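Local structure of hyperosmolarity resistance protein Emb (Staphylococcus epidermidis, 6GV5) at residues E85-A90 and D120-L125; E58-A63 and R113-I118; D2-D7 and T38-V43; D11-I16 and A29-I34. The protein mediates adherence of the bacterium to surface-immobilised fibronectin as part of a giant extracellular matrix binding protein. One frame throughout, in Å; residues are numbered along the deposited sequence.

Contact 1 (E85-A90 and D120-L125)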
loop_
_atom_site.group_PDB
_atom_site.type_symbol
_atom_site.label_atom_id
_atom_site.label_comp_id
_atom_site.label_asym_id
_atom_site.label_seq_id
_atom_site.Cartn_x
_atom_site.Cartn_y
_atom_site.Cartn_z
ATOM N N GLU A 85 -12.478 -19.357 -3.766
ATOM C CA GLU A 85 -11.106 -19.426 -4.247
ATOM C C GLU A 85 -10.634 -18.075 -4.769
ATOM O O GLU A 85 -9.485 -17.690 -4.535
ATOM C CB GLU A 85 -10.984 -20.504 -5.331
ATOM C CG GLU A 85 -11.254 -21.930 -4.854
ATOM C CD GLU A 85 -10.172 -22.485 -3.945
ATOM O OE1 GLU A 85 -8.968 -22.317 -4.249
ATOM O OE2 GLU A 85 -10.524 -23.090 -2.910
ATOM N N ALA A 86 -11.499 -17.349 -5.491
ATOM C CA ALA A 86 -11.114 -16.030 -5.990
ATOM C C ALA A 86 -10.776 -15.087 -4.847
ATOM O O ALA A 86 -9.819 -14.305 -4.932
ATOM C CB ALA A 86 -12.234 -15.462 -6.843
ATOM N N TYR A 87 -11.537 -15.160 -3.761
ATOM C CA TYR A 87 -11.262 -14.291 -2.626
ATOM C C TYR A 87 -9.934 -14.662 -1.968
ATOM O O TYR A 87 -9.107 -13.797 -1.667
ATOM C CB TYR A 87 -12.403 -14.380 -1.628
ATOM C CG TYR A 87 -12.270 -13.415 -0.474
ATOM C CD1 TYR A 87 -12.316 -12.041 -0.684
ATOM C CD2 TYR A 87 -12.087 -13.874 0.821
ATOM C CE1 TYR A 87 -12.200 -11.158 0.379
ATOM C CE2 TYR A 87 -11.987 -13.007 1.877
ATOM C CZ TYR A 87 -12.030 -11.657 1.655
ATOM O OH TYR A 87 -11.906 -10.795 2.728
ATOM N N GLU A 88 -9.693 -15.959 -1.741
ATOM C CA GLU A 88 -8.458 -16.352 -1.081
ATOM C C GLU A 88 -7.242 -16.032 -1.943
ATOM O O GLU A 88 -6.181 -15.676 -1.419
ATOM C CB GLU A 88 -8.487 -17.838 -0.723
ATOM C CG GLU A 88 -9.595 -18.222 0.215
ATOM C CD GLU A 88 -9.601 -17.434 1.519
ATOM O OE1 GLU A 88 -8.570 -16.825 1.861
ATOM O OE2 GLU A 88 -10.670 -17.460 2.190
ATOM N N GLN A 89 -7.364 -16.189 -3.268
ATOM C CA GLN A 89 -6.276 -15.815 -4.167
ATOM C C GLN A 89 -5.961 -14.328 -4.045
ATOM O O GLN A 89 -4.793 -13.925 -3.962
ATOM C CB GLN A 89 -6.648 -16.147 -5.613
ATOM C CG GLN A 89 -6.711 -17.623 -5.959
ATOM C CD GLN A 89 -7.309 -17.875 -7.341
ATOM O OE1 GLN A 89 -7.599 -16.939 -8.094
ATOM N NE2 GLN A 89 -7.509 -19.143 -7.672
ATOM N N ALA A 90 -7.013 -13.490 -4.049
ATOM C CA ALA A 90 -6.795 -12.042 -3.970
ATOM C C ALA A 90 -6.202 -11.644 -2.625
ATOM O O ALA A 90 -5.288 -10.809 -2.563
ATOM C CB ALA A 90 -8.106 -11.306 -4.230
ATOM N N ASP A 120 -13.369 -6.711 -5.584
ATOM C CA ASP A 120 -14.257 -7.405 -6.510
ATOM C C ASP A 120 -14.639 -8.775 -5.965
ATOM O O ASP A 120 -15.811 -9.171 -5.998
ATOM C CB ASP A 120 -13.589 -7.553 -7.878
ATOM C CG ASP A 120 -13.511 -6.238 -8.644
ATOM O OD1 ASP A 120 -14.099 -5.233 -8.186
ATOM O OD2 ASP A 120 -12.858 -6.215 -9.708
ATOM N N ALA A 121 -13.653 -9.518 -5.462
ATOM C CA ALA A 121 -13.947 -10.840 -4.925
ATOM C C ALA A 121 -14.815 -10.748 -3.677
ATOM O O ALA A 121 -15.704 -11.585 -3.463
ATOM C CB ALA A 121 -12.649 -11.592 -4.623
ATOM N N GLU A 122 -14.561 -9.760 -2.818
ATOM C CA GLU A 122 -15.374 -9.603 -1.623
ATOM C C GLU A 122 -16.820 -9.301 -1.992
ATOM O O GLU A 122 -17.754 -9.835 -1.379
ATOM C CB GLU A 122 -14.808 -8.490 -0.746
ATOM C CG GLU A 122 -15.542 -8.324 0.573
ATOM C CD GLU A 122 -15.095 -7.094 1.338
ATOM O OE1 GLU A 122 -13.904 -6.716 1.232
ATOM O OE2 GLU A 122 -15.942 -6.508 2.045
ATOM N N GLN A 123 -17.026 -8.466 -3.015
ATOM C CA GLN A 123 -18.377 -8.092 -3.418
ATOM C C GLN A 123 -19.195 -9.314 -3.809
ATOM O O GLN A 123 -20.394 -9.392 -3.513
ATOM C CB GLN A 123 -18.300 -7.094 -4.576
ATOM C CG GLN A 123 -19.640 -6.571 -5.059
ATOM C CD GLN A 123 -19.496 -5.601 -6.218
ATOM O OE1 GLN A 123 -18.702 -5.824 -7.134
ATOM N NE2 GLN A 123 -20.258 -4.516 -6.180
ATOM N N ASN A 124 -18.570 -10.279 -4.470
ATOM C CA ASN A 124 -19.284 -11.467 -4.902
ATOM C C ASN A 124 -19.631 -12.382 -3.744
ATOM O O ASN A 124 -20.350 -13.364 -3.949
ATOM C CB ASN A 124 -18.460 -12.231 -5.937
ATOM C CG ASN A 124 -18.435 -11.532 -7.277
ATOM O OD1 ASN A 124 -19.382 -10.828 -7.634
ATOM N ND2 ASN A 124 -17.355 -11.713 -8.022
ATOM N N LEU A 125 -19.142 -12.080 -2.538
ATOM C CA LEU A 125 -19.484 -12.854 -1.353
ATOM C C LEU A 125 -20.611 -12.232 -0.548
ATOM O O LEU A 125 -21.139 -12.883 0.359
ATOM C CB LEU A 125 -18.267 -12.999 -0.442
ATOM C CG LEU A 125 -16.994 -13.647 -0.970
ATOM C CD1 LEU A 125 -15.908 -13.483 0.091
ATOM C CD2 LEU A 125 -17.220 -15.104 -1.308
HETATM O O HOH W 1 -11.491 -8.220 2.127
#

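Contact 2 (E58-A63 and R113-I118)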
loop_
_atom_site.group_PDB
_atom_site.type_symbol
_atom_site.label_atom_id
_atom_site.label_comp_id
_atom_site.label_asym_id
_atom_site.label_seq_id
_atom_site.Cartn_x
_atom_site.Cartn_y
_atom_site.Cartn_z
ATOM N N GLU A 58 -2.566 1.796 3.154
ATOM C CA GLU A 58 -3.580 1.757 4.202
ATOM C C GLU A 58 -4.822 1.022 3.714
ATOM O O GLU A 58 -5.377 0.177 4.428
ATOM C CB GLU A 58 -3.941 3.176 4.650
ATOM C CG GLU A 58 -2.868 3.867 5.463
ATOM C CD GLU A 58 -3.275 5.264 5.893
ATOM O OE1 GLU A 58 -4.230 5.813 5.302
ATOM O OE2 GLU A 58 -2.643 5.810 6.822
ATOM N N GLU A 59 -5.292 1.361 2.504
ATOM C CA GLU A 59 -6.458 0.691 1.943
ATOM C C GLU A 59 -6.209 -0.801 1.777
ATOM O O GLU A 59 -7.093 -1.624 2.063
ATOM C CB GLU A 59 -6.807 1.290 0.585
ATOM C CG GLU A 59 -7.299 2.719 0.585
ATOM C CD GLU A 59 -7.712 3.154 -0.809
ATOM O OE1 GLU A 59 -8.302 2.321 -1.530
ATOM O OE2 GLU A 59 -7.433 4.311 -1.188
ATOM N N LEU A 60 -5.030 -1.165 1.286
ATOM C CA LEU A 60 -4.715 -2.575 1.098
ATOM C C LEU A 60 -4.659 -3.307 2.431
ATOM O O LEU A 60 -5.190 -4.420 2.556
ATOM C CB LEU A 60 -3.395 -2.719 0.351
ATOM C CG LEU A 60 -2.954 -4.171 0.120
ATOM C CD1 LEU A 60 -3.883 -4.932 -0.803
ATOM C CD2 LEU A 60 -1.528 -4.169 -0.421
ATOM N N LYS A 61 -4.029 -2.699 3.443
ATOM C CA LYS A 61 -3.929 -3.353 4.743
ATOM C C LYS A 61 -5.302 -3.584 5.359
ATOM O O LYS A 61 -5.525 -4.607 6.013
ATOM C CB LYS A 61 -3.050 -2.520 5.679
ATOM C CG LYS A 61 -1.560 -2.701 5.407
ATOM C CD LYS A 61 -0.692 -1.797 6.277
ATOM C CE LYS A 61 0.769 -2.246 6.264
ATOM N NZ LYS A 61 1.627 -1.339 7.107
ATOM N N VAL A 62 -6.238 -2.648 5.174
ATOM C CA VAL A 62 -7.593 -2.845 5.670
ATOM C C VAL A 62 -8.264 -3.976 4.913
ATOM O O VAL A 62 -8.916 -4.836 5.514
ATOM C CB VAL A 62 -8.398 -1.542 5.558
ATOM C CG1 VAL A 62 -9.884 -1.788 5.829
ATOM C CG2 VAL A 62 -7.850 -0.507 6.537
ATOM N N ALA A 63 -8.109 -4.000 3.584
ATOM C CA ALA A 63 -8.773 -5.024 2.785
ATOM C C ALA A 63 -8.293 -6.412 3.168
ATOM O O ALA A 63 -9.081 -7.371 3.194
ATOM C CB ALA A 63 -8.525 -4.780 1.298
ATOM N N ARG A 113 -4.474 -2.181 -8.184
ATOM C CA ARG A 113 -4.997 -3.366 -8.851
ATOM C C ARG A 113 -5.274 -4.471 -7.844
ATOM O O ARG A 113 -6.321 -5.129 -7.897
ATOM C CB ARG A 113 -4.016 -3.852 -9.915
ATOM C CG ARG A 113 -4.546 -5.020 -10.730
ATOM C CD ARG A 113 -3.638 -5.350 -11.904
ATOM N NE ARG A 113 -3.538 -4.247 -12.857
ATOM C CZ ARG A 113 -4.462 -3.955 -13.768
ATOM N NH1 ARG A 113 -5.573 -4.679 -13.853
ATOM N NH2 ARG A 113 -4.276 -2.937 -14.596
ATOM N N THR A 114 -4.345 -4.686 -6.912
ATOM C CA THR A 114 -4.552 -5.718 -5.902
ATOM C C THR A 114 -5.748 -5.394 -5.014
ATOM O O THR A 114 -6.545 -6.283 -4.687
ATOM C CB THR A 114 -3.294 -5.889 -5.057
ATOM O OG1 THR A 114 -2.174 -6.149 -5.913
ATOM C CG2 THR A 114 -3.466 -7.050 -4.092
ATOM N N ILE A 115 -5.882 -4.131 -4.597
ATOM C CA ILE A 115 -7.041 -3.719 -3.816
ATOM C C ILE A 115 -8.320 -4.020 -4.581
ATOM O O ILE A 115 -9.297 -4.549 -4.026
ATOM C CB ILE A 115 -6.952 -2.221 -3.461
ATOM C CG1 ILE A 115 -5.769 -1.932 -2.533
ATOM C CG2 ILE A 115 -8.249 -1.762 -2.809
ATOM C CD1 ILE A 115 -5.378 -0.457 -2.522
ATOM N N GLN A 116 -8.339 -3.682 -5.877
ATOM C CA GLN A 116 -9.554 -3.871 -6.661
ATOM C C GLN A 116 -9.886 -5.348 -6.811
ATOM O O GLN A 116 -11.063 -5.721 -6.786
ATOM C CB GLN A 116 -9.396 -3.204 -8.032
ATOM C CG GLN A 116 -10.718 -3.035 -8.768
ATOM C CD GLN A 116 -11.698 -2.142 -8.018
ATOM O OE1 GLN A 116 -11.452 -0.947 -7.838
ATOM N NE2 GLN A 116 -12.811 -2.722 -7.567
ATOM N N GLU A 117 -8.865 -6.207 -6.950
ATOM C CA GLU A 117 -9.108 -7.645 -7.028
ATOM C C GLU A 117 -9.732 -8.168 -5.739
ATOM O O GLU A 117 -10.662 -8.982 -5.769
ATOM C CB GLU A 117 -7.805 -8.394 -7.318
ATOM C CG GLU A 117 -7.263 -8.169 -8.726
ATOM C CD GLU A 117 -6.013 -8.978 -9.025
ATOM O OE1 GLU A 117 -5.686 -9.895 -8.240
ATOM O OE2 GLU A 117 -5.355 -8.695 -10.052
ATOM N N ILE A 118 -9.222 -7.718 -4.589
ATOM C CA ILE A 118 -9.819 -8.119 -3.315
ATOM C C ILE A 118 -11.252 -7.607 -3.213
ATOM O O ILE A 118 -12.168 -8.346 -2.841
ATOM C CB ILE A 118 -8.964 -7.613 -2.141
ATOM C CG1 ILE A 118 -7.601 -8.311 -2.127
ATOM C CG2 ILE A 118 -9.692 -7.821 -0.820
ATOM C CD1 ILE A 118 -6.584 -7.651 -1.206
#

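Contact 3 (D2-D7 and T38-V43)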
loop_
_atom_site.group_PDB
_atom_site.type_symbol
_atom_site.label_atom_id
_atom_site.label_comp_id
_atom_site.label_asym_id
_atom_site.label_seq_id
_atom_site.Cartn_x
_atom_site.Cartn_y
_atom_site.Cartn_z
ATOM N N ASP A 2 21.935 24.687 -1.315
ATOM C CA ASP A 2 22.215 23.320 -0.891
ATOM C C ASP A 2 21.644 23.046 0.496
ATOM O O ASP A 2 21.182 21.932 0.773
ATOM C CB ASP A 2 23.723 23.065 -0.918
ATOM C CG ASP A 2 24.335 23.331 -2.280
ATOM O OD1 ASP A 2 23.588 23.709 -3.207
ATOM O OD2 ASP A 2 25.566 23.164 -2.425
ATOM N N GLN A 3 21.665 24.047 1.381
ATOM C CA GLN A 3 21.081 23.865 2.706
ATOM C C GLN A 3 19.566 23.714 2.622
ATOM O O GLN A 3 18.974 22.969 3.411
ATOM C CB GLN A 3 21.459 25.034 3.625
ATOM C CG GLN A 3 20.855 26.393 3.268
ATOM C CD GLN A 3 21.698 27.191 2.282
ATOM O OE1 GLN A 3 22.690 26.692 1.749
ATOM N NE2 GLN A 3 21.303 28.436 2.037
ATOM N N LYS A 4 18.929 24.402 1.669
ATOM C CA LYS A 4 17.490 24.267 1.495
ATOM C C LYS A 4 17.123 22.864 1.030
ATOM O O LYS A 4 16.127 22.293 1.489
ATOM C CB LYS A 4 16.979 25.294 0.486
ATOM C CG LYS A 4 17.297 26.743 0.816
ATOM C CD LYS A 4 16.624 27.660 -0.202
ATOM C CE LYS A 4 17.036 29.107 -0.029
ATOM N NZ LYS A 4 16.379 29.969 -1.053
ATOM N N LEU A 5 17.902 22.302 0.101
ATOM C CA LEU A 5 17.614 20.959 -0.392
ATOM C C LEU A 5 17.829 19.917 0.697
ATOM O O LEU A 5 17.014 18.998 0.854
ATOM C CB LEU A 5 18.487 20.646 -1.604
ATOM C CG LEU A 5 18.296 19.262 -2.226
ATOM C CD1 LEU A 5 16.853 19.087 -2.670
ATOM C CD2 LEU A 5 19.243 19.057 -3.392
ATOM N N GLN A 6 18.923 20.040 1.453
ATOM C CA GLN A 6 19.178 19.120 2.556
ATOM C C GLN A 6 18.043 19.148 3.574
ATOM O O GLN A 6 17.631 18.100 4.086
ATOM C CB GLN A 6 20.508 19.472 3.226
ATOM C CG GLN A 6 20.968 18.485 4.291
ATOM C CD GLN A 6 21.551 17.217 3.698
ATOM O OE1 GLN A 6 21.268 16.867 2.552
ATOM N NE2 GLN A 6 22.378 16.526 4.475
ATOM N N ASP A 7 17.522 20.339 3.880
ATOM C CA ASP A 7 16.439 20.445 4.850
ATOM C C ASP A 7 15.141 19.858 4.309
ATOM O O ASP A 7 14.365 19.259 5.062
ATOM C CB ASP A 7 16.237 21.907 5.249
ATOM C CG ASP A 7 17.368 22.440 6.109
ATOM O OD1 ASP A 7 18.270 21.649 6.463
ATOM O OD2 ASP A 7 17.352 23.647 6.432
ATOM N N THR A 38 17.750 16.006 -6.706
ATOM C CA THR A 38 18.667 17.119 -6.894
ATOM C C THR A 38 17.995 18.478 -6.770
ATOM O O THR A 38 18.684 19.501 -6.837
ATOM C CB THR A 38 19.349 17.014 -8.264
ATOM O OG1 THR A 38 18.369 17.148 -9.301
ATOM C CG2 THR A 38 20.052 15.672 -8.409
ATOM N N SER A 39 16.680 18.523 -6.594
ATOM C CA SER A 39 15.971 19.782 -6.445
ATOM C C SER A 39 14.844 19.614 -5.440
ATOM O O SER A 39 14.329 18.511 -5.241
ATOM C CB SER A 39 15.390 20.270 -7.774
ATOM O OG SER A 39 14.301 19.456 -8.170
ATOM N N ARG A 40 14.452 20.726 -4.818
ATOM C CA ARG A 40 13.338 20.689 -3.878
ATOM C C ARG A 40 12.032 20.348 -4.583
ATOM O O ARG A 40 11.177 19.658 -4.017
ATOM C CB ARG A 40 13.226 22.026 -3.149
ATOM C CG ARG A 40 14.270 22.216 -2.061
ATOM C CD ARG A 40 14.151 23.589 -1.433
ATOM N NE ARG A 40 14.616 24.631 -2.345
ATOM C CZ ARG A 40 14.299 25.915 -2.233
ATOM N NH1 ARG A 40 13.511 26.326 -1.250
ATOM N NH2 ARG A 40 14.778 26.787 -3.110
ATOM N N ALA A 41 11.849 20.826 -5.814
ATOM C CA ALA A 41 10.650 20.464 -6.559
ATOM C C ALA A 41 10.542 18.952 -6.709
ATOM O O ALA A 41 9.461 18.378 -6.528
ATOM C CB ALA A 41 10.658 21.146 -7.929
ATOM N N ASN A 42 11.657 18.286 -7.019
ATOM C CA ASN A 42 11.631 16.838 -7.194
ATOM C C ASN A 42 11.416 16.125 -5.867
ATOM O O ASN A 42 10.761 15.075 -5.818
ATOM C CB ASN A 42 12.928 16.360 -7.847
ATOM C CG ASN A 42 12.948 16.596 -9.344
ATOM O OD1 ASN A 42 11.904 16.764 -9.974
ATOM N ND2 ASN A 42 14.144 16.600 -9.925
ATOM N N VAL A 43 11.970 16.666 -4.778
ATOM C CA VAL A 43 11.710 16.094 -3.461
ATOM C C VAL A 43 10.221 16.153 -3.153
ATOM O O VAL A 43 9.639 15.189 -2.643
ATOM C CB VAL A 43 12.530 16.818 -2.377
ATOM C CG1 VAL A 43 12.092 16.370 -0.984
ATOM C CG2 VAL A 43 14.017 16.557 -2.583
#

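Contact 4 (D11-I16 and A29-I34)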
loop_
_atom_site.group_PDB
_atom_site.type_symbol
_atom_site.label_atom_id
_atom_site.label_comp_id
_atom_site.label_asym_id
_atom_site.label_seq_id
_atom_site.Cartn_x
_atom_site.Cartn_y
_atom_site.Cartn_z
ATOM N N ASP A 11 13.026 16.760 6.051
ATOM C CA ASP A 11 11.610 16.884 6.373
ATOM C C ASP A 11 10.801 15.774 5.719
ATOM O O ASP A 11 9.932 15.168 6.354
ATOM C CB ASP A 11 11.092 18.251 5.920
ATOM C CG ASP A 11 9.584 18.360 6.025
ATOM O OD1 ASP A 11 9.077 18.497 7.159
ATOM O OD2 ASP A 11 8.904 18.300 4.976
ATOM N N ALA A 12 11.068 15.499 4.442
ATOM C CA ALA A 12 10.308 14.478 3.729
ATOM C C ALA A 12 10.523 13.102 4.343
ATOM O O ALA A 12 9.570 12.329 4.500
ATOM C CB ALA A 12 10.697 14.468 2.253
ATOM N N LYS A 13 11.769 12.776 4.697
ATOM C CA LYS A 13 12.032 11.467 5.285
ATOM C C LYS A 13 11.373 11.337 6.651
ATOM O O LYS A 13 10.880 10.260 7.012
ATOM C CB LYS A 13 13.538 11.237 5.383
ATOM C CG LYS A 13 14.221 11.077 4.040
ATOM C CD LYS A 13 15.706 10.792 4.204
ATOM C CE LYS A 13 16.471 12.035 4.648
ATOM N NZ LYS A 13 17.918 11.741 4.858
ATOM N N GLN A 14 11.341 12.427 7.421
ATOM C CA GLN A 14 10.653 12.405 8.705
ATOM C C GLN A 14 9.160 12.156 8.529
ATOM O O GLN A 14 8.564 11.373 9.275
ATOM C CB GLN A 14 10.904 13.718 9.447
ATOM C CG GLN A 14 12.336 13.867 9.938
ATOM C CD GLN A 14 12.621 15.242 10.513
ATOM O OE1 GLN A 14 11.851 16.183 10.312
ATOM N NE2 GLN A 14 13.729 15.364 11.234
ATOM N N GLN A 15 8.536 12.815 7.546
ATOM C CA GLN A 15 7.126 12.563 7.281
ATOM C C GLN A 15 6.895 11.106 6.907
ATOM O O GLN A 15 5.941 10.475 7.382
ATOM C CB GLN A 15 6.620 13.475 6.163
ATOM C CG GLN A 15 6.630 14.954 6.504
ATOM C CD GLN A 15 5.838 15.787 5.512
ATOM O OE1 GLN A 15 4.708 15.445 5.164
ATOM N NE2 GLN A 15 6.429 16.884 5.054
ATOM N N ILE A 16 7.760 10.556 6.055
ATOM C CA ILE A 16 7.598 9.177 5.600
ATOM C C ILE A 16 7.730 8.218 6.770
ATOM O O ILE A 16 7.024 7.202 6.846
ATOM C CB ILE A 16 8.623 8.863 4.493
ATOM C CG1 ILE A 16 8.227 9.577 3.198
ATOM C CG2 ILE A 16 8.731 7.352 4.256
ATOM C CD1 ILE A 16 9.359 9.734 2.195
ATOM N N ALA A 29 12.972 2.304 0.740
ATOM C CA ALA A 29 13.130 2.559 -0.682
ATOM C C ALA A 29 12.799 4.009 -1.013
ATOM O O ALA A 29 13.463 4.630 -1.849
ATOM C CB ALA A 29 12.246 1.603 -1.486
ATOM N N LEU A 30 11.775 4.566 -0.359
ATOM C CA LEU A 30 11.369 5.942 -0.629
ATOM C C LEU A 30 12.333 6.948 -0.015
ATOM O O LEU A 30 12.624 7.981 -0.631
ATOM C CB LEU A 30 9.949 6.174 -0.112
ATOM C CG LEU A 30 8.853 5.558 -0.982
ATOM C CD1 LEU A 30 7.548 5.471 -0.209
ATOM C CD2 LEU A 30 8.653 6.364 -2.246
ATOM N N GLU A 31 12.833 6.673 1.192
ATOM C CA GLU A 31 13.853 7.540 1.775
ATOM C C GLU A 31 15.085 7.601 0.881
ATOM O O GLU A 31 15.683 8.669 0.703
ATOM C CB GLU A 31 14.217 7.048 3.175
ATOM C CG GLU A 31 13.087 7.203 4.187
ATOM C CD GLU A 31 13.299 6.398 5.461
ATOM O OE1 GLU A 31 14.352 5.742 5.593
ATOM O OE2 GLU A 31 12.400 6.421 6.332
ATOM N N ASN A 32 15.471 6.465 0.295
ATOM C CA ASN A 32 16.600 6.455 -0.629
ATOM C C ASN A 32 16.303 7.288 -1.869
ATOM O O ASN A 32 17.171 8.017 -2.360
ATOM C CB ASN A 32 16.935 5.018 -1.020
ATOM C CG ASN A 32 18.157 4.927 -1.893
ATOM O OD1 ASN A 32 19.159 5.603 -1.649
ATOM N ND2 ASN A 32 18.086 4.102 -2.928
ATOM N N ILE A 33 15.083 7.185 -2.395
ATOM C CA ILE A 33 14.686 8.006 -3.531
ATOM C C ILE A 33 14.766 9.482 -3.166
ATOM O O ILE A 33 15.272 10.300 -3.944
ATOM C CB ILE A 33 13.275 7.608 -4.003
ATOM C CG1 ILE A 33 13.295 6.183 -4.573
ATOM C CG2 ILE A 33 12.756 8.595 -5.037
ATOM C CD1 ILE A 33 11.922 5.566 -4.746
ATOM N N ILE A 34 14.271 9.845 -1.979
ATOM C CA ILE A 34 14.344 11.234 -1.529
ATOM C C ILE A 34 15.793 11.708 -1.534
ATOM O O ILE A 34 16.115 12.788 -2.047
ATOM C CB ILE A 34 13.720 11.380 -0.130
ATOM C CG1 ILE A 34 12.199 11.175 -0.164
ATOM C CG2 ILE A 34 14.052 12.743 0.470
ATOM C CD1 ILE A 34 11.432 12.246 -0.904
#

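Contact 1 (E85-A90 and D120-L125)
A water molecule joins Tyr87 to Glu122: it accepts from Tyr87 OH at 2.7 Å and donates to Glu122 OE1 at 3.0 Å. The water lies at the edge of the phenol ring, near its plane. Ring and carboxylate run side by side in the same direction with their planes 82° apart, leaving the water to link their polar ends. The other carboxylate oxygen, Glu122 OE2, is gripped by His126 and by a salt bridge to Lys66, so the group is held at both oxygens.

Below the polar end the contact is apolar. Tyr87 extends its ring away from its own backbone N (chi1 -175°), and the CD1 methyl of Leu125 sits over one face, off-centre, 3.9 Å from the Tyr87 ring centroid in a CH-pi contact. Ala121 CB meets the ring edge at Tyr87 CD1, 4.0 Å away, and is only 3.6 Å from Tyr87 CA. A methyl group suits this spot because the backbones come close here, with the CA atoms of Tyr87 and Ala121 4.9 Å apart.

Helices 81-99 and 108-123, successive in the chain, thus pack together within the FIVAR region, and helix 67-73 lies beside them, with Val70 touching Tyr87, Glu122 and Leu125.

Contact 2 (E58-A63 and R113-I118)
Leu60 and Ile115 face each other where helices 40-65 and 108-123 run in nearly the same direction, their local axes 9.6 Å apart at closest and inclined by 29°. The two CA atoms are 5.6 Å apart, and the pairing recurs about one turn on, where Ala63 meets Ile118.

Ile115 lays its longer branch against the opposite helix. CG1 rests 3.8 Å from Leu60 CB, and the terminal CD1 goes on to Glu59 CB, also at 3.8 Å; the Ile115 and Glu59 side chains cross at about a right angle. Glu59 therefore contributes its aliphatic root, which suits a residue at the exposed rim, where its carboxylate can stay near solvent.

Leu60 swings its branched end across the gap because CG stands opposite the backbone N (chi1 179°). Its CD1 lies between two partners, 3.9 Å from Ile118 CD1 and 3.9 Å from Thr114 CG2. Threonine fits here by dividing its roles: the methyl joins the apolar seam while OG1 bonds to the backbone oxygen of Asp110. Ile118 uses both branches, since CG2 reaches Ala63 CB at 3.9 Å; the small alanine accommodates this beta-branched neighbour.

Helix 81-99 packs against the same seam, making it a three-helix arrangement: Ile97 touches Thr114, while Ala90 and Ile91 pack on Ile118.

Contact 3 (D2-D7 and T38-V43)
Leu5, near the start of helix 2-18, packs against the N-terminal end of helix 40-65, at one end of the three-helix bundle expected of a GA module, whose last helix here, 40-65, runs on further. It makes the close-packed part of the contact. With CG set opposite the backbone N (chi1 180°), its two methyls spread over the turn that leads into helix 40-65. CD2 lies 3.5 Å from Thr38 O, and CD1 lies 3.5 Å from Ser39 C, above the peptide joining it to Arg40. The same CD1 touches Val43 CG2 at 3.8 Å. Leucine suits the place because its fork serves two needs: CD2 meets the turn at Thr38 while CD1 bridges the next peptide and the buried Val43, which itself packs on Lys9 and Ala12 of helix 2-18.

The outer side is looser and faces solvent. Here the extended Lys4 chain lies over one face of the Arg40 guanidinium, Lys4 CD being 3.5 Å from Arg40 CZ. The bend of the arginine at chi3 (-72°) presents the flat face of its head to the lysine methylenes. The like charges remain close, Lys4 NZ being 4.1 Å from Arg40 NH2, a cost that solvent probably screens.

The turn beneath Leu5 is fixed by a helix N-cap: Ser39 OG accepts from Asn42 N at 3.1 Å, with an N-H...O angle of 156°.

Contact 4 (D11-I16 and A29-I34)
The carboxylate of Glu31 comes up beside Ile16, with Glu31 OE2 4.3 Å from Ile16 CG2, and the same oxygen has a weak hydrogen bond to Thr17. It borders an apolar seam between helices 2-18 and 24-35, a helical hairpin as in the three-helix bundle of GA modules, whose segments run antiparallel at 170°. Two further flat groups, the Gln15 amide and the Asp11 carboxylate, meet along helix 2-18, away from the seam, where Gln15 packs on Leu47 of helix 40-65. Gln15 NE2 donates to Asp11 OD2 at 2.9 Å; the oxygen lies in the amide plane, though the bond leaves the carboxylate plane by 33°, on the syn side.

Ile34 is central to the seam. It meets Ile16 tip to tip, Ile34 CG1 to Ile16 CD1 being 4.0 Å, and its own CD1 rests 3.9 Å from Ala12 CB. Alanine gives the long isoleucine branch a small surface to lie on. Leu30 adds a more distant contact with Ile16 CD1 and turns its side chain to Ala50 and His49 of helix 40-65.

Lys13 and Glu31 cross at about a right angle through their methylenes, their CG atoms 4.0 Å apart. No salt bridge forms: the lysine chain bends at chi3 (-73°) and NZ bonds to Asn35. Long aliphatic stems with polar ends fit this partly exposed border. The Lys13 and Ile34 side chains pass in opposite directions, with Lys13 CG 3.9 Å from Ile34 CG2.

In the fold
From the N terminus, helix 2-18 contributes first to contact 3 and then to contact 4. Contact 4 closes the short hairpin to helix 24-35, within the longer loop that contact 3 closes when the chain enters helix 40-65. The two touch where Val43 meets Ala12 and Ile34. Helix 40-65 then carries the chain from the GA region into the FIVAR region, where contact 2 closes the loop from residues 58-63 to helix 108-123. Contact 1 closes the one from helix 81-99 to the end of helix 108-123. Contacts 2 and 1 cross, their segments alternating along the chain, and meet where Ala90 packs on Ile118. Contacts 1 and 3 lie on opposite sides of the chain's centre.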